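Local coordinates for CHAD domain protein (Streptomyces chartreusis, PDB 6RN5) that probably binds inorganic polyphosphate through its helical CHAD fold and also carries copper ions, as the combined polyphosphate- and metal-binding fold of a phosin, at residues A[18-24]-A[223-229]; A[27-32]-A[68-73]; A[38-42]-A[58-62]. All coordinates share one frame; numbering follows the deposited sequence.

Contact 1: residues A[18-24]-A[223-229]; sequences SPTGDTL and AATADLR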
loop_
_atom_site.group_PDB
_atom_site.type_symbol
_atom_site.label_atom_id
_atom_site.label_comp_id
_atom_site.label_asym_id
_atom_site.label_seq_id
_atom_site.Cartn_x
_atom_site.Cartn_y
_atom_site.Cartn_z
ATOM N N SER A 18 43.884 20.169 -18.054
ATOM C CA SER A 18 42.567 20.679 -17.551
ATOM C C SER A 18 41.595 21.066 -18.710
ATOM O O SER A 18 41.978 21.718 -19.679
ATOM C CB SER A 18 42.756 21.873 -16.615
ATOM O OG SER A 18 42.913 23.060 -17.372
ATOM N N PRO A 19 40.323 20.693 -18.584
ATOM C CA PRO A 19 39.389 20.659 -19.724
ATOM C C PRO A 19 39.078 22.007 -20.369
ATOM O O PRO A 19 38.734 22.973 -19.673
ATOM C CB PRO A 19 38.120 20.110 -19.087
ATOM C CG PRO A 19 38.201 20.536 -17.659
ATOM C CD PRO A 19 39.646 20.377 -17.307
ATOM N N THR A 20 39.153 22.050 -21.695
ATOM C CA THR A 20 38.784 23.253 -22.456
ATOM C C THR A 20 37.788 22.971 -23.607
ATOM O O THR A 20 37.298 21.831 -23.781
ATOM C CB THR A 20 40.036 23.907 -23.052
ATOM O OG1 THR A 20 40.612 23.009 -23.991
ATOM C CG2 THR A 20 41.061 24.212 -21.949
ATOM N N GLY A 21 37.489 24.021 -24.376
ATOM C CA GLY A 21 36.777 23.875 -25.643
ATOM C C GLY A 21 37.210 22.670 -26.469
ATOM O O GLY A 21 36.389 22.004 -27.114
ATOM N N ASP A 22 38.497 22.378 -26.476
ATOM C CA ASP A 22 38.977 21.285 -27.318
ATOM C C ASP A 22 38.603 19.948 -26.747
ATOM O O ASP A 22 38.396 19.016 -27.494
ATOM C CB ASP A 22 40.479 21.391 -27.542
ATOM C CG ASP A 22 40.850 22.663 -28.301
ATOM O OD1 ASP A 22 39.970 23.261 -28.978
ATOM O OD2 ASP A 22 42.020 23.081 -28.196
ATOM N N THR A 23 38.534 19.857 -25.418
ATOM C CA THR A 23 38.038 18.666 -24.749
ATOM C C THR A 23 36.575 18.458 -25.120
ATOM O O THR A 23 36.163 17.337 -25.420
ATOM C CB THR A 23 38.148 18.760 -23.213
ATOM O OG1 THR A 23 39.437 19.244 -22.867
ATOM C CG2 THR A 23 37.952 17.377 -22.520
ATOM N N LEU A 24 35.819 19.550 -25.096
ATOM C CA LEU A 24 34.405 19.547 -25.446
ATOM C C LEU A 24 34.213 19.063 -26.884
ATOM O O LEU A 24 33.316 18.281 -27.124
ATOM C CB LEU A 24 33.815 20.951 -25.314
ATOM C CG LEU A 24 32.450 21.242 -25.909
ATOM C CD1 LEU A 24 31.409 20.349 -25.260
ATOM C CD2 LEU A 24 32.103 22.717 -25.684
ATOM N N ALA A 223 36.243 29.664 -27.381
ATOM C CA ALA A 223 35.985 28.369 -26.714
ATOM C C ALA A 223 37.225 27.545 -26.494
ATOM O O ALA A 223 37.365 26.917 -25.439
ATOM C CB ALA A 223 34.964 27.547 -27.484
ATOM N N ALA A 224 38.136 27.564 -27.461
ATOM C CA ALA A 224 39.267 26.635 -27.461
ATOM C C ALA A 224 40.098 26.758 -26.181
ATOM O O ALA A 224 40.562 25.735 -25.643
ATOM C CB ALA A 224 40.135 26.848 -28.706
ATOM N N THR A 225 40.246 28.003 -25.699
ATOM C CA THR A 225 40.927 28.311 -24.433
ATOM C C THR A 225 40.016 28.349 -23.175
ATOM O O THR A 225 40.530 28.401 -22.079
ATOM C CB THR A 225 41.685 29.684 -24.463
ATOM O OG1 THR A 225 40.771 30.787 -24.312
ATOM C CG2 THR A 225 42.434 29.869 -25.724
ATOM N N ALA A 226 38.697 28.396 -23.319
ATOM C CA ALA A 226 37.793 28.498 -22.144
ATOM C C ALA A 226 37.784 27.229 -21.284
ATOM O O ALA A 226 37.870 26.121 -21.804
ATOM C CB ALA A 226 36.379 28.858 -22.570
ATOM N N ASP A 227 37.710 27.420 -19.967
ATOM C CA ASP A 227 37.726 26.333 -18.991
ATOM C C ASP A 227 36.299 25.757 -18.999
ATOM O O ASP A 227 35.352 26.510 -18.886
ATOM C CB ASP A 227 38.110 26.920 -17.615
ATOM C CG ASP A 227 38.236 25.862 -16.488
ATOM O OD1 ASP A 227 38.038 24.609 -16.650
ATOM O OD2 ASP A 227 38.546 26.328 -15.376
ATOM N N LEU A 228 36.145 24.444 -19.190
ATOM C CA LEU A 228 34.807 23.809 -19.120
ATOM C C LEU A 228 34.242 23.667 -17.711
ATOM O O LEU A 228 33.035 23.513 -17.552
ATOM C CB LEU A 228 34.840 22.401 -19.685
ATOM C CG LEU A 228 35.241 22.185 -21.118
ATOM C CD1 LEU A 228 34.949 20.715 -21.465
ATOM C CD2 LEU A 228 34.500 23.169 -22.033
ATOM N N ARG A 229 35.069 23.729 -16.687
ATOM C CA ARG A 229 34.578 23.431 -15.343
ATOM C C ARG A 229 33.497 24.322 -14.776
ATOM O O ARG A 229 32.601 23.833 -14.142
ATOM C CB ARG A 229 35.721 23.301 -14.368
ATOM C CG ARG A 229 36.551 22.054 -14.685
ATOM C CD ARG A 229 37.889 22.090 -13.965
ATOM N NE ARG A 229 38.859 22.854 -14.744
ATOM C CZ ARG A 229 39.950 23.442 -14.260
ATOM N NH1 ARG A 229 40.769 24.101 -15.079
ATOM N NH2 ARG A 229 40.226 23.389 -12.966
#
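L228 pushes its side chain under the first turn of helix 21-42, between P19 and L24. Its CB lies 4.0 Å from P19 CB. CG, set anti to the carbonyl carbon (chi1 -60°), comes against the backbone of T20, 3.4 Å from T20 O. From there the branches divide: CD1 reaches T23 CB and L24 N, while CD2 packs 4.0 Å from L24 CB. A leucine suits the place because its two methyls can straddle the T20 carbonyl and still reach the CB atoms of T23 and L24, with L79 and V294 closing over it. The backbone of the same residue is held as well: L228 N donates to P19 O at 3.0 Å in a nearly straight bond (171°).

The polar edge of the contact centres on T20, the N-cap of the helix. T20 and T23 form a capping box, T20 N donating to T23 OG1; separately, D22 N caps on T20 OG1 in a weak bond. The T20 hydroxyl also donates weakly to A224 O, 3.2 Å away. G21 has no side chain where A223 O comes in; its N gives weak bonds to A223 O and A226 O.

At the far end R229 crosses P19 at about a right angle, its NE 3.7 Å from P19 CD. A salt bridge from R229 NE to D227 OD1 (2.7 Å) holds the bent side chain, and the same oxygen caps R229 N. One strong bond, several weak ones and a single leucine plug thus join two helix starts, each capped by its own residues.

Contact 2: residues A[27-32]-A[68-73]; sequences YLRAQA and RISATL. With SO4 (sulfate ion), chain G.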
loop_
_atom_site.group_PDB
_atom_site.type_symbol
_atom_site.label_atom_id
_atom_site.label_comp_id
_atom_site.label_asym_id
_atom_site.label_seq_id
_atom_site.Cartn_x
_atom_site.Cartn_y
_atom_site.Cartn_z
ATOM N N TYR A 27 34.737 15.353 -27.181
ATOM C CA TYR A 27 33.596 14.594 -26.669
ATOM C C TYR A 27 32.454 14.559 -27.682
ATOM O O TYR A 27 31.916 13.459 -27.960
ATOM C CB TYR A 27 33.123 15.146 -25.332
ATOM C CG TYR A 27 32.000 14.373 -24.693
ATOM C CD1 TYR A 27 32.203 13.085 -24.166
ATOM C CD2 TYR A 27 30.705 14.917 -24.639
ATOM C CE1 TYR A 27 31.131 12.378 -23.584
ATOM C CE2 TYR A 27 29.641 14.218 -24.073
ATOM C CZ TYR A 27 29.860 12.958 -23.547
ATOM O OH TYR A 27 28.793 12.310 -22.961
ATOM N N LEU A 28 32.122 15.727 -28.266
ATOM C CA LEU A 28 31.108 15.812 -29.293
ATOM C C LEU A 28 31.437 14.953 -30.529
ATOM O O LEU A 28 30.570 14.222 -31.011
ATOM C CB LEU A 28 30.824 17.271 -29.711
ATOM C CG LEU A 28 30.049 18.088 -28.661
ATOM C CD1 LEU A 28 30.050 19.575 -28.976
ATOM C CD2 LEU A 28 28.613 17.576 -28.522
ATOM N N ARG A 29 32.658 15.058 -31.046
ATOM C CA ARG A 29 33.097 14.221 -32.180
ATOM C C ARG A 29 32.951 12.707 -31.899
ATOM O O ARG A 29 32.458 11.963 -32.740
ATOM C CB ARG A 29 34.537 14.580 -32.635
ATOM C CG ARG A 29 34.620 15.901 -33.419
ATOM C CD ARG A 29 35.964 16.152 -34.141
ATOM N NE ARG A 29 37.031 16.110 -33.146
ATOM C CZ ARG A 29 37.597 17.171 -32.544
ATOM N NH1 ARG A 29 38.538 16.963 -31.612
ATOM N NH2 ARG A 29 37.270 18.432 -32.888
ATOM N N ALA A 30 33.346 12.285 -30.702
ATOM C CA ALA A 30 33.246 10.904 -30.272
ATOM C C ALA A 30 31.806 10.405 -30.216
ATOM O O ALA A 30 31.516 9.315 -30.707
ATOM C CB ALA A 30 33.869 10.743 -28.894
ATOM N N GLN A 31 30.917 11.184 -29.604
ATOM C CA GLN A 31 29.487 10.836 -29.573
ATOM C C GLN A 31 28.840 10.809 -30.952
ATOM O O GLN A 31 28.113 9.870 -31.265
ATOM C CB GLN A 31 28.723 11.774 -28.639
ATOM C CG GLN A 31 29.150 11.569 -27.194
ATOM C CD GLN A 31 28.923 10.140 -26.719
ATOM O OE1 GLN A 31 27.846 9.571 -26.926
ATOM N NE2 GLN A 31 29.913 9.567 -26.063
ATOM N N ALA A 32 29.107 11.833 -31.761
ATOM C CA ALA A 32 28.660 11.863 -33.123
ATOM C C ALA A 32 29.068 10.615 -33.890
ATOM O O ALA A 32 28.266 10.062 -34.666
ATOM C CB ALA A 32 29.211 13.074 -33.817
ATOM N N ARG A 68 23.302 12.256 -25.245
ATOM C CA ARG A 68 24.526 12.948 -24.826
ATOM C C ARG A 68 24.837 14.204 -25.629
ATOM O O ARG A 68 25.386 15.150 -25.090
ATOM C CB ARG A 68 25.734 12.036 -24.838
ATOM C CG ARG A 68 25.710 11.062 -23.712
ATOM C CD ARG A 68 26.618 9.849 -23.959
ATOM N NE ARG A 68 26.841 9.193 -22.695
ATOM C CZ ARG A 68 26.008 8.339 -22.126
ATOM N NH1 ARG A 68 24.874 7.999 -22.706
ATOM N NH2 ARG A 68 26.321 7.800 -20.956
ATOM N N ILE A 69 24.564 14.181 -26.922
ATOM C CA ILE A 69 24.879 15.318 -27.752
ATOM C C ILE A 69 23.918 16.457 -27.372
ATOM O O ILE A 69 24.326 17.614 -27.178
ATOM C CB ILE A 69 24.749 14.924 -29.219
ATOM C CG1 ILE A 69 25.837 13.916 -29.570
ATOM C CG2 ILE A 69 24.859 16.121 -30.112
ATOM C CD1 ILE A 69 25.700 13.306 -30.963
ATOM N N SER A 70 22.652 16.095 -27.206
ATOM C CA SER A 70 21.635 17.043 -26.901
ATOM C C SER A 70 21.939 17.706 -25.547
ATOM O O SER A 70 21.861 18.937 -25.407
ATOM C CB SER A 70 20.265 16.349 -26.948
ATOM O OG SER A 70 19.260 17.316 -26.957
ATOM N N ALA A 71 22.343 16.903 -24.573
ATOM C CA ALA A 71 22.741 17.430 -23.266
ATOM C C ALA A 71 23.917 18.399 -23.352
ATOM O O ALA A 71 23.927 19.471 -22.732
ATOM C CB ALA A 71 23.091 16.292 -22.307
ATOM N N THR A 72 24.917 17.997 -24.105
ATOM C CA THR A 72 26.142 18.756 -24.253
ATOM C C THR A 72 25.847 20.126 -24.868
ATOM O O THR A 72 26.388 21.140 -24.427
ATOM C CB THR A 72 27.121 17.969 -25.097
ATOM O OG1 THR A 72 27.429 16.752 -24.406
ATOM C CG2 THR A 72 28.405 18.718 -25.304
ATOM N N LEU A 73 24.971 20.139 -25.861
ATOM C CA LEU A 73 24.588 21.366 -26.538
ATOM C C LEU A 73 23.781 22.271 -25.602
ATOM O O LEU A 73 23.598 23.415 -25.895
ATOM C CB LEU A 73 23.816 21.061 -27.826
ATOM C CG LEU A 73 24.694 20.951 -29.089
ATOM C CD1 LEU A 73 25.874 20.028 -28.934
ATOM C CD2 LEU A 73 23.865 20.499 -30.273
HETATM S S SO4 G . 23.023 6.398 -19.671
HETATM O O1 SO4 G . 22.912 6.558 -21.107
HETATM O O2 SO4 G . 24.439 6.063 -19.385
HETATM O O3 SO4 G . 22.161 5.316 -19.184
HETATM O O4 SO4 G . 22.553 7.656 -19.039
#
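Helices 27-32 and 68-73 run nearly antiparallel, at 156° between their directions, with axes 10.1 Å apart and the CA atoms of L28 and I69 the closest pair. Y27, its ring swung anti to the backbone N (chi1 -177°), reaches across R68 at about a right angle and sets OH 3.4 Å from R68 CG. T72 OG1 lies at the ring edge, in its plane, 3.4 Å from Y27 CE2. This hydroxyl donates to R68 O at 2.7 Å, from the opposite face of that carbonyl to T72 N. Threonine thus buries its oxygen on its own helix and turns its methyl across to L28, tip to tip with CD2 at a tight 3.4 Å. L28 CD2 also meets L73 CD1, and I69 CG1 packs on Q31 CB at 3.7 Å.

Q31 lays its amide beside the aliphatic part of R68, with OE1 3.2 Å from R68 CD. The extended arginine carries its charge past the Q31 amide and Y27 hydroxyl to a sulfate, which NH1 and NH2 grip through O1 and O2. E292 makes a salt bridge with R68 NH2 and a hydrogen bond with Y27 OH, and R64, R67, R288 and Y289 complete the anion site. Helix 56-75, backed here by helix 21-42, joins helix 274-295 in presenting basic side chains to the anion, consistent with the polyphosphate-binding surface of a CHAD domain.

Contact 3: residues A[38-42]-A[58-62]; sequences ALRLH and AARAL. With SO4 (sulfate ion), chain I.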
loop_
_atom_site.group_PDB
_atom_site.type_symbol
_atom_site.label_atom_id
_atom_site.label_comp_id
_atom_site.label_asym_id
_atom_site.label_seq_id
_atom_site.Cartn_x
_atom_site.Cartn_y
_atom_site.Cartn_z
ATOM N N ALA A 38 26.257 3.317 -34.770
ATOM C CA ALA A 38 24.994 2.684 -34.475
ATOM C C ALA A 38 24.058 2.761 -35.672
ATOM O O ALA A 38 23.377 1.800 -36.012
ATOM C CB ALA A 38 24.351 3.323 -33.264
ATOM N N LEU A 39 24.020 3.914 -36.313
ATOM C CA LEU A 39 23.172 4.084 -37.463
ATOM C C LEU A 39 23.541 3.103 -38.579
ATOM O O LEU A 39 22.645 2.535 -39.170
ATOM C CB LEU A 39 23.236 5.523 -37.965
ATOM C CG LEU A 39 22.361 5.837 -39.154
ATOM C CD1 LEU A 39 20.912 5.415 -38.911
ATOM C CD2 LEU A 39 22.436 7.321 -39.494
ATOM N N ARG A 40 24.840 2.894 -38.833
ATOM C CA ARG A 40 25.297 1.967 -39.859
ATOM C C ARG A 40 24.930 0.546 -39.467
ATOM O O ARG A 40 24.442 -0.201 -40.297
ATOM C CB ARG A 40 26.807 2.045 -40.103
ATOM C CG ARG A 40 27.234 2.923 -41.274
ATOM C CD ARG A 40 28.731 2.801 -41.600
ATOM N NE ARG A 40 29.596 3.117 -40.446
ATOM C CZ ARG A 40 29.923 4.346 -40.028
ATOM N NH1 ARG A 40 29.478 5.431 -40.659
ATOM N NH2 ARG A 40 30.705 4.493 -38.965
ATOM N N LEU A 41 25.169 0.169 -38.215
ATOM C CA LEU A 41 24.749 -1.145 -37.728
ATOM C C LEU A 41 23.245 -1.351 -37.924
ATOM O O LEU A 41 22.780 -2.448 -38.216
ATOM C CB LEU A 41 25.065 -1.292 -36.241
ATOM C CG LEU A 41 24.588 -2.569 -35.542
ATOM C CD1 LEU A 41 25.375 -3.768 -36.061
ATOM C CD2 LEU A 41 24.688 -2.479 -34.021
ATOM N N HIS A 42 22.481 -0.297 -37.703
ATOM C CA HIS A 42 21.050 -0.417 -37.758
ATOM C C HIS A 42 20.610 -0.780 -39.169
ATOM O O HIS A 42 19.742 -1.604 -39.351
ATOM C CB HIS A 42 20.388 0.877 -37.352
ATOM C CG HIS A 42 18.949 0.708 -37.009
ATOM N ND1 HIS A 42 17.937 0.861 -37.937
ATOM C CD2 HIS A 42 18.350 0.378 -35.837
ATOM C CE1 HIS A 42 16.776 0.646 -37.348
ATOM N NE2 HIS A 42 16.996 0.354 -36.073
ATOM N N ALA A 58 21.539 -1.460 -31.645
ATOM C CA ALA A 58 21.852 -0.250 -32.366
ATOM C C ALA A 58 20.908 0.886 -31.979
ATOM O O ALA A 58 21.348 2.027 -31.822
ATOM C CB ALA A 58 21.783 -0.500 -33.859
ATOM N N ALA A 59 19.622 0.603 -31.802
ATOM C CA ALA A 59 18.693 1.690 -31.465
ATOM C C ALA A 59 18.993 2.274 -30.063
ATOM O O ALA A 59 18.866 3.491 -29.825
ATOM C CB ALA A 59 17.234 1.251 -31.571
ATOM N N ARG A 60 19.402 1.410 -29.142
ATOM C CA ARG A 60 19.754 1.891 -27.851
ATOM C C ARG A 60 21.009 2.772 -27.898
ATOM O O ARG A 60 21.057 3.829 -27.272
ATOM C CB ARG A 60 19.981 0.748 -26.912
ATOM C CG ARG A 60 20.230 1.259 -25.527
ATOM C CD ARG A 60 19.905 0.217 -24.480
ATOM N NE ARG A 60 20.155 0.848 -23.201
ATOM C CZ ARG A 60 21.263 0.712 -22.503
ATOM N NH1 ARG A 60 22.226 -0.096 -22.908
ATOM N NH2 ARG A 60 21.396 1.389 -21.393
ATOM N N ALA A 61 21.999 2.337 -28.659
ATOM C CA ALA A 61 23.218 3.130 -28.889
ATOM C C ALA A 61 22.920 4.494 -29.545
ATOM O O ALA A 61 23.565 5.501 -29.223
ATOM C CB ALA A 61 24.220 2.335 -29.735
ATOM N N LEU A 62 21.973 4.517 -30.472
ATOM C CA LEU A 62 21.531 5.776 -31.069
ATOM C C LEU A 62 20.899 6.680 -30.018
ATOM O O LEU A 62 21.140 7.888 -30.026
ATOM C CB LEU A 62 20.525 5.536 -32.187
ATOM C CG LEU A 62 21.050 5.062 -33.508
ATOM C CD1 LEU A 62 19.849 4.613 -34.318
ATOM C CD2 LEU A 62 21.837 6.141 -34.269
HETATM S S SO4 I . 17.731 3.586 -22.305
HETATM O O1 SO4 I . 17.358 4.486 -23.406
HETATM O O2 SO4 I . 19.202 3.743 -22.024
HETATM O O3 SO4 I . 17.544 2.188 -22.692
HETATM O O4 SO4 I . 16.987 3.922 -21.107
#
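The H42 imidazole meets helix 58-62 by its edge: A58 CB and A59 N both lie near the ring plane, and H42 CD2 is 4.1 Å from A58 CB. The ring reaches this place because CG stands anti to the backbone N (chi1 -163°), and L195 and M198 of helix 170-198 also pack on it. The other flat group, the R60 guanidinium, has a sulfate at its edge, with the sulphur in its plane. NE donates to O3 at 3.0 Å, and longer bonds run from NE and NH2 to O2. The extended chain of R60 carries the guanidinium to the anion, which R63 and R67 also bind.

The two helices come close, their axes 8.5 Å apart and their directions at 156°. Such a near-antiparallel pair belongs to the helical bundle of the CHAD fold, and basic residues such as R60 on the side turned away from helix 38-42 are consistent with polyphosphate binding. Small alanine methyls permit the close approach: A38 CB meets A61 CB at 3.7 Å, and A58 CB sits 3.5 Å from A38 O. L41 lays CD2 over A58 CB at 3.5 Å, on the more exposed side. L62, on the buried side, puts CG against A38 CB at 3.7 Å and sends CD2 to the backbone N of L39. M198 touches L39 and L62 there.

Starting at the N terminus, the chain enters helix 21-42, and all three contacts use it in turn. Contact 3 closes the shortest loop, returning through helix 56-75 across the partly unmodelled connection between the two helices. Contact 2 joins the same helices earlier on the first and later on the second, so contact 3 nests inside its loop. Contact 1 closes the long loop and encloses both, tying the start of helix 21-42 to the segment leading into helix 229-244. L24 CD1 of contact 1 touches T72 CG2 of contact 2 at 3.4 Å, making those two continuous, whereas contacts 1 and 3 lie about 16 Å apart at their nearest atoms.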